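Local atomic coordinates of putative enoyl-CoA hydratase (Streptomyces coelicolor A3, PDB entry 3G64), a protein that probably acts as an enoyl-CoA hydratase, adding water across the double bond of an enoyl-CoA thioester. Residues W16-V21 / D48-L52; V105-R110 / V130-D136. One frame throughout, in Å; residues are numbered along the deposited sequence. Where two conformers were deposited one is given.

Contact 1 (W16-V21 / D48-L52); sequences WRHLRV and DLRDL
Trp16 lays one face of its indole over Leu52, whose CB stands 3.9 Å from the centroid of the six-membered ring of Trp16 and only 12° off its normal, a CH-pi contact. Leu52 CD1 covers the same ring system nearer its rim, 3.6 Å from Trp16 NE1. The broad, flat indole suits this place because it spans a full helical turn: its far end reaches the backbone at Leu52, while its CE3 edge lies 3.6 Å from Asp48 CG. There the carboxylate sits at the edge of the indole, close to the ring plane, and is turned so that the two planes are 82° apart. Replacing Trp16 by an alanine is likely to leave Leu52 without its aromatic cover and open a gap beside the Asp48 carboxylate.

Asp48 ties its carboxylate to the loop before strand 19-24. With CG anti to its own carbonyl carbon (chi1 -82°), OD2 accepts a hydrogen bond of 3.1 Å from the backbone N of His18, received nearly in line with the C-O bond. The same oxygen meets the edge of the His18 imidazole at CD2, 3.3 Å away.

Beneath this polar edge the branched aliphatic residues take over. Leu19 CD2 crosses to Leu49 CD2 at 3.5 Å, and Val21 CG2 meets Leu52 CD2 tip to tip at 3.7 Å. Leu19 and Leu52 also rest on Val30 of the adjoining strand 27-32. This is the layered alpha/beta packing of the crotonase fold: the outermost strand 19-24, with the loop leading into it, is laid against helix 43-58, which covers one face of the main sheet.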
loop_
_atom_site.group_PDB
_atom_site.type_symbol
_atom_site.label_atom_id
_atom_site.label_comp_id
_atom_site.label_asym_id
_atom_site.label_seq_id
_atom_site.Cartn_x
_atom_site.Cartn_y
_atom_site.Cartn_z
ATOM N N TRP A 16 19.593 -31.223 9.658
ATOM C CA TRP A 16 19.622 -29.794 9.953
ATOM C C TRP A 16 19.802 -29.645 11.461
ATOM O O TRP A 16 18.925 -30.041 12.225
ATOM C CB TRP A 16 18.331 -29.123 9.470
ATOM C CG TRP A 16 18.198 -29.179 7.988
ATOM C CD1 TRP A 16 17.446 -30.059 7.259
ATOM C CD2 TRP A 16 18.861 -28.330 7.037
ATOM N NE1 TRP A 16 17.594 -29.795 5.919
ATOM C CE2 TRP A 16 18.457 -28.743 5.755
ATOM C CE3 TRP A 16 19.762 -27.259 7.150
ATOM C CZ2 TRP A 16 18.915 -28.123 4.590
ATOM C CZ3 TRP A 16 20.215 -26.654 5.998
ATOM C CH2 TRP A 16 19.797 -27.090 4.730
ATOM N N ARG A 17 20.922 -29.054 11.872
ATOM C CA ARG A 17 21.330 -29.069 13.273
ATOM C C ARG A 17 20.873 -27.841 14.053
ATOM O O ARG A 17 20.751 -27.888 15.270
ATOM C CB ARG A 17 22.851 -29.237 13.373
ATOM C CG ARG A 17 23.368 -30.536 12.741
ATOM C CD ARG A 17 24.896 -30.633 12.738
ATOM N NE ARG A 17 25.477 -30.271 11.441
ATOM C CZ ARG A 17 26.009 -31.143 10.592
ATOM N NH1 ARG A 17 26.509 -30.731 9.429
ATOM N NH2 ARG A 17 26.043 -32.432 10.910
ATOM N N HIS A 18 20.606 -26.741 13.352
ATOM C CA HIS A 18 20.302 -25.479 14.024
ATOM C C HIS A 18 18.849 -25.044 14.009
ATOM O O HIS A 18 18.519 -23.955 14.458
ATOM C CB HIS A 18 21.210 -24.384 13.478
ATOM C CG HIS A 18 22.644 -24.787 13.489
ATOM N ND1 HIS A 18 23.387 -24.839 14.650
ATOM C CD2 HIS A 18 23.448 -25.239 12.502
ATOM C CE1 HIS A 18 24.603 -25.270 14.368
ATOM N NE2 HIS A 18 24.665 -25.521 13.072
ATOM N N LEU A 19 17.992 -25.895 13.471
ATOM C CA LEU A 19 16.553 -25.743 13.619
ATOM C C LEU A 19 15.976 -27.139 13.456
ATOM O O LEU A 19 16.692 -28.067 13.057
ATOM C CB LEU A 19 15.966 -24.750 12.598
ATOM C CG LEU A 19 16.581 -24.685 11.202
ATOM C CD1 LEU A 19 16.215 -25.938 10.443
ATOM C CD2 LEU A 19 16.140 -23.463 10.403
ATOM N N ARG A 20 14.700 -27.305 13.767
ATOM C CA ARG A 20 14.090 -28.622 13.600
ATOM C C ARG A 20 13.227 -28.626 12.350
ATOM O O ARG A 20 12.371 -27.756 12.171
ATOM C CB ARG A 20 13.267 -29.029 14.825
ATOM C CG ARG A 20 12.673 -30.438 14.718
ATOM C CD ARG A 20 11.443 -30.623 15.612
ATOM N NE ARG A 20 11.737 -30.200 16.972
ATOM C CZ ARG A 20 10.850 -29.645 17.795
ATOM N NH1 ARG A 20 9.594 -29.433 17.392
ATOM N NH2 ARG A 20 11.232 -29.286 19.018
ATOM N N VAL A 21 13.479 -29.603 11.481
ATOM C CA VAL A 21 12.782 -29.694 10.202
ATOM C C VAL A 21 12.097 -31.056 10.099
ATOM O O VAL A 21 12.757 -32.082 10.179
ATOM C CB VAL A 21 13.737 -29.568 9.010
ATOM C CG1 VAL A 21 12.942 -29.584 7.694
ATOM C CG2 VAL A 21 14.536 -28.308 9.116
ATOM N N ASP A 48 21.093 -21.950 8.337
ATOM C CA ASP A 48 20.222 -23.074 8.043
ATOM C C ASP A 48 18.916 -22.626 7.415
ATOM O O ASP A 48 18.392 -23.308 6.523
ATOM C CB ASP A 48 19.964 -23.924 9.288
ATOM C CG ASP A 48 21.093 -24.909 9.565
ATOM O OD1 ASP A 48 22.154 -24.823 8.887
ATOM O OD2 ASP A 48 20.913 -25.758 10.466
ATOM N N LEU A 49 18.378 -21.487 7.854
ATOM C CA LEU A 49 17.191 -20.958 7.165
ATOM C C LEU A 49 17.499 -20.726 5.683
ATOM O O LEU A 49 16.733 -21.119 4.802
ATOM C CB LEU A 49 16.729 -19.638 7.796
ATOM C CG LEU A 49 16.019 -19.909 9.149
ATOM C CD1 LEU A 49 15.833 -18.629 9.948
ATOM C CD2 LEU A 49 14.682 -20.622 8.948
ATOM N N ARG A 50 18.620 -20.072 5.417
ATOM C CA ARG A 50 18.976 -19.710 4.040
ATOM C C ARG A 50 19.090 -20.980 3.201
ATOM O O ARG A 50 18.488 -21.100 2.123
ATOM C CB ARG A 50 20.327 -18.961 4.036
ATOM C CG ARG A 50 20.943 -18.724 2.631
ATOM C CD ARG A 50 22.447 -18.290 2.708
ATOM N NE ARG A 50 23.237 -19.351 3.339
ATOM C CZ ARG A 50 24.305 -19.147 4.106
ATOM N NH1 ARG A 50 24.736 -17.905 4.343
ATOM N NH2 ARG A 50 24.930 -20.189 4.656
ATOM N N ASP A 51 19.874 -21.928 3.706
ATOM C CA ASP A 51 20.230 -23.114 2.940
ATOM C C ASP A 51 19.086 -24.110 2.834
ATOM O O ASP A 51 18.937 -24.774 1.798
ATOM C CB ASP A 51 21.453 -23.774 3.545
ATOM C CG ASP A 51 22.699 -22.912 3.422
ATOM O OD1 ASP A 51 22.755 -22.063 2.492
ATOM O OD2 ASP A 51 23.622 -23.086 4.252
ATOM N N LEU A 52 18.283 -24.220 3.895
ATOM C CA LEU A 52 17.094 -25.077 3.859
ATOM C C LEU A 52 16.101 -24.549 2.834
ATOM O O LEU A 52 15.599 -25.310 2.030
ATOM C CB LEU A 52 16.418 -25.194 5.236
ATOM C CG LEU A 52 15.044 -25.867 5.228
ATOM C CD1 LEU A 52 15.199 -27.361 4.885
ATOM C CD2 LEU A 52 14.312 -25.708 6.562
#

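Contact 2 (V105-R110 / V130-D136); sequences VVRAVR and VLALAAD
Val106 and Ala134 bring the two helices together through small apolar groups, Val106 CG1 lying 3.8 Å from Ala134 CB. Val109 CG1 approaches the same methyl at 4.0 Å, and an alanine suits this spot because its short side chain lets the backbones come within 6.1 Å, CA to CA, at Val106 and Ala134. Farther back along the helices, Val106 CG2 meets Val130 CG1 at 3.9 Å, the two side chains crossing at about a right angle, while Val105 CG1 touches Leu131 CD2. Beta-branched Val106 thus uses both its methyls, CG1 toward Ala134 and CG2 toward Val130, without a long, flexible chain.

The helix axes run nearly parallel, 21° apart. The helices belong to the buried heart of the crotonase fold, where 92-111 and 127-134 pack beside strand 116-120 of the main sheet.

Polar contacts gather where the second helix ends. Arg110, bent at chi2 (-56°) and chi3, curls back so that NH1 donates to Ala134 O at 2.8 Å, near the guanidinium plane. The same nitrogen forms a salt bridge with Asp136 OD1 at 3.0 Å, approaching from above the carboxylate plane. A water links Arg110 NH2 to that OD1, closing a second path between the charges. Asp136 OD2 forms a salt bridge with Lys228 and accepts a hydrogen bond from Val116 N, so the buried carboxylate has partners on both oxygens.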
loop_
_atom_site.group_PDB
_atom_site.type_symbol
_atom_site.label_atom_id
_atom_site.label_comp_id
_atom_site.label_asym_id
_atom_site.label_seq_id
_atom_site.Cartn_x
_atom_site.Cartn_y
_atom_site.Cartn_z
ATOM N N VAL A 105 17.474 -14.155 3.618
ATOM C CA VAL A 105 16.526 -15.096 4.232
ATOM C C VAL A 105 15.095 -14.625 3.971
ATOM O O VAL A 105 14.246 -15.389 3.493
ATOM C CB VAL A 105 16.775 -15.295 5.739
ATOM C CG1 VAL A 105 15.606 -16.147 6.343
ATOM C CG2 VAL A 105 18.099 -16.001 5.922
ATOM N N VAL A 106 14.844 -13.343 4.231
ATOM C CA VAL A 106 13.522 -12.762 4.021
ATOM C C VAL A 106 13.132 -12.837 2.540
ATOM O O VAL A 106 11.987 -13.185 2.204
ATOM C CB VAL A 106 13.484 -11.298 4.543
ATOM C CG1 VAL A 106 12.255 -10.575 4.060
ATOM C CG2 VAL A 106 13.536 -11.299 6.085
ATOM N N ARG A 107 14.078 -12.531 1.652
ATOM C CA ARG A 107 13.803 -12.632 0.231
ATOM C C ARG A 107 13.463 -14.084 -0.145
ATOM O O ARG A 107 12.531 -14.343 -0.927
ATOM C CB ARG A 107 15.004 -12.130 -0.572
ATOM C CG ARG A 107 14.644 -11.878 -2.024
ATOM C CD ARG A 107 15.824 -11.247 -2.828
ATOM N NE ARG A 107 16.780 -12.281 -3.185
ATOM C CZ ARG A 107 17.732 -12.151 -4.115
ATOM N NH1 ARG A 107 17.875 -11.023 -4.807
ATOM N NH2 ARG A 107 18.552 -13.165 -4.361
ATOM N N ALA A 108 14.213 -15.032 0.416
ATOM C CA ALA A 108 13.953 -16.445 0.134
ATOM C C ALA A 108 12.541 -16.852 0.618
ATOM O O ALA A 108 11.846 -17.626 -0.045
ATOM C CB ALA A 108 15.013 -17.319 0.791
ATOM N N VAL A 109 12.096 -16.316 1.755
ATOM C CA VAL A 109 10.716 -16.582 2.168
ATOM C C VAL A 109 9.738 -16.017 1.146
ATOM O O VAL A 109 8.772 -16.677 0.772
ATOM C CB VAL A 109 10.385 -16.033 3.575
ATOM C CG1 VAL A 109 8.872 -16.183 3.869
ATOM C CG2 VAL A 109 11.185 -16.774 4.629
ATOM N N ARG A 110 9.988 -14.793 0.678
ATOM C CA ARG A 110 9.104 -14.182 -0.311
ATOM C C ARG A 110 9.096 -14.931 -1.666
ATOM O O ARG A 110 8.119 -14.825 -2.425
ATOM C CB ARG A 110 9.461 -12.682 -0.523
ATOM C CG ARG A 110 9.237 -11.795 0.782
ATOM C CD ARG A 110 7.768 -11.901 1.316
ATOM N NE ARG A 110 6.786 -11.889 0.215
ATOM C CZ ARG A 110 5.671 -12.624 0.186
ATOM N NH1 ARG A 110 5.366 -13.444 1.198
ATOM N NH2 ARG A 110 4.856 -12.563 -0.868
ATOM N N VAL A 130 10.192 -9.739 11.621
ATOM C CA VAL A 130 10.336 -9.591 10.162
ATOM C C VAL A 130 10.113 -10.914 9.460
ATOM O O VAL A 130 9.530 -10.953 8.370
ATOM C CB VAL A 130 11.685 -8.963 9.718
ATOM C CG1 VAL A 130 11.654 -8.634 8.155
ATOM C CG2 VAL A 130 11.961 -7.702 10.526
ATOM N N LEU A 131 10.566 -12.002 10.079
ATOM C CA LEU A 131 10.273 -13.327 9.544
ATOM C C LEU A 131 8.758 -13.553 9.499
ATOM O O LEU A 131 8.227 -14.047 8.511
ATOM C CB LEU A 131 10.933 -14.400 10.414
ATOM C CG LEU A 131 12.456 -14.467 10.234
ATOM C CD1 LEU A 131 13.038 -15.545 11.157
ATOM C CD2 LEU A 131 12.808 -14.736 8.748
ATOM N N ALA A 132 8.065 -13.160 10.558
ATOM C CA ALA A 132 6.607 -13.255 10.565
ATOM C C ALA A 132 6.014 -12.410 9.425
ATOM O O ALA A 132 5.149 -12.857 8.683
ATOM C CB ALA A 132 6.050 -12.802 11.922
ATOM N N LEU A 133 6.504 -11.185 9.284
ATOM C CA LEU A 133 5.983 -10.274 8.269
ATOM C C LEU A 133 6.219 -10.814 6.842
ATOM O O LEU A 133 5.426 -10.565 5.937
ATOM C CB LEU A 133 6.684 -8.908 8.453
ATOM C CG LEU A 133 6.281 -7.707 7.598
ATOM C CD1 LEU A 133 4.815 -7.348 7.882
ATOM C CD2 LEU A 133 7.216 -6.536 7.913
ATOM N N ALA A 134 7.296 -11.567 6.641
ATOM C CA ALA A 134 7.617 -12.070 5.304
ATOM C C ALA A 134 6.741 -13.267 4.898
ATOM O O ALA A 134 6.527 -13.528 3.713
ATOM C CB ALA A 134 9.100 -12.436 5.202
ATOM N N ALA A 135 6.247 -13.984 5.892
ATOM C CA ALA A 135 5.383 -15.144 5.656
ATOM C C ALA A 135 4.157 -14.736 4.851
ATOM O O ALA A 135 3.715 -13.568 4.883
ATOM C CB ALA A 135 4.941 -15.774 7.031
ATOM N N ASP A 136 3.609 -15.682 4.104
ATOM C CA ASP A 136 2.389 -15.412 3.377
ATOM C C ASP A 136 1.204 -15.292 4.327
ATOM O O ASP A 136 0.286 -14.469 4.092
ATOM C CB ASP A 136 2.180 -16.514 2.338
ATOM C CG ASP A 136 3.393 -16.624 1.406
ATOM O OD1 ASP A 136 3.568 -15.700 0.580
ATOM O OD2 ASP A 136 4.195 -17.577 1.545
HETATM O O HOH W 1 2.199 -13.637 -0.686
#

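From the N terminus, the chain enters strand 19-24, turns back through strand 27-32 and reaches helix 43-58, where contact 1 closes a loop of 26 residues. It then passes through strand 64-69 and helix 80-87 to helix 92-111; after strands 116-120 and 123-125, contact 2 closes the second loop, of 19 residues. The loops follow in series, neither crossing nor enclosing the other. Their centres lie about 15 Å apart, yet they touch: Leu49 CB packs on Val105 CG1 at 3.9 Å. Helix 43-58 therefore joins the edge strand to helix 92-111, which passes the packing on to helix 127-134 deeper in the subunit.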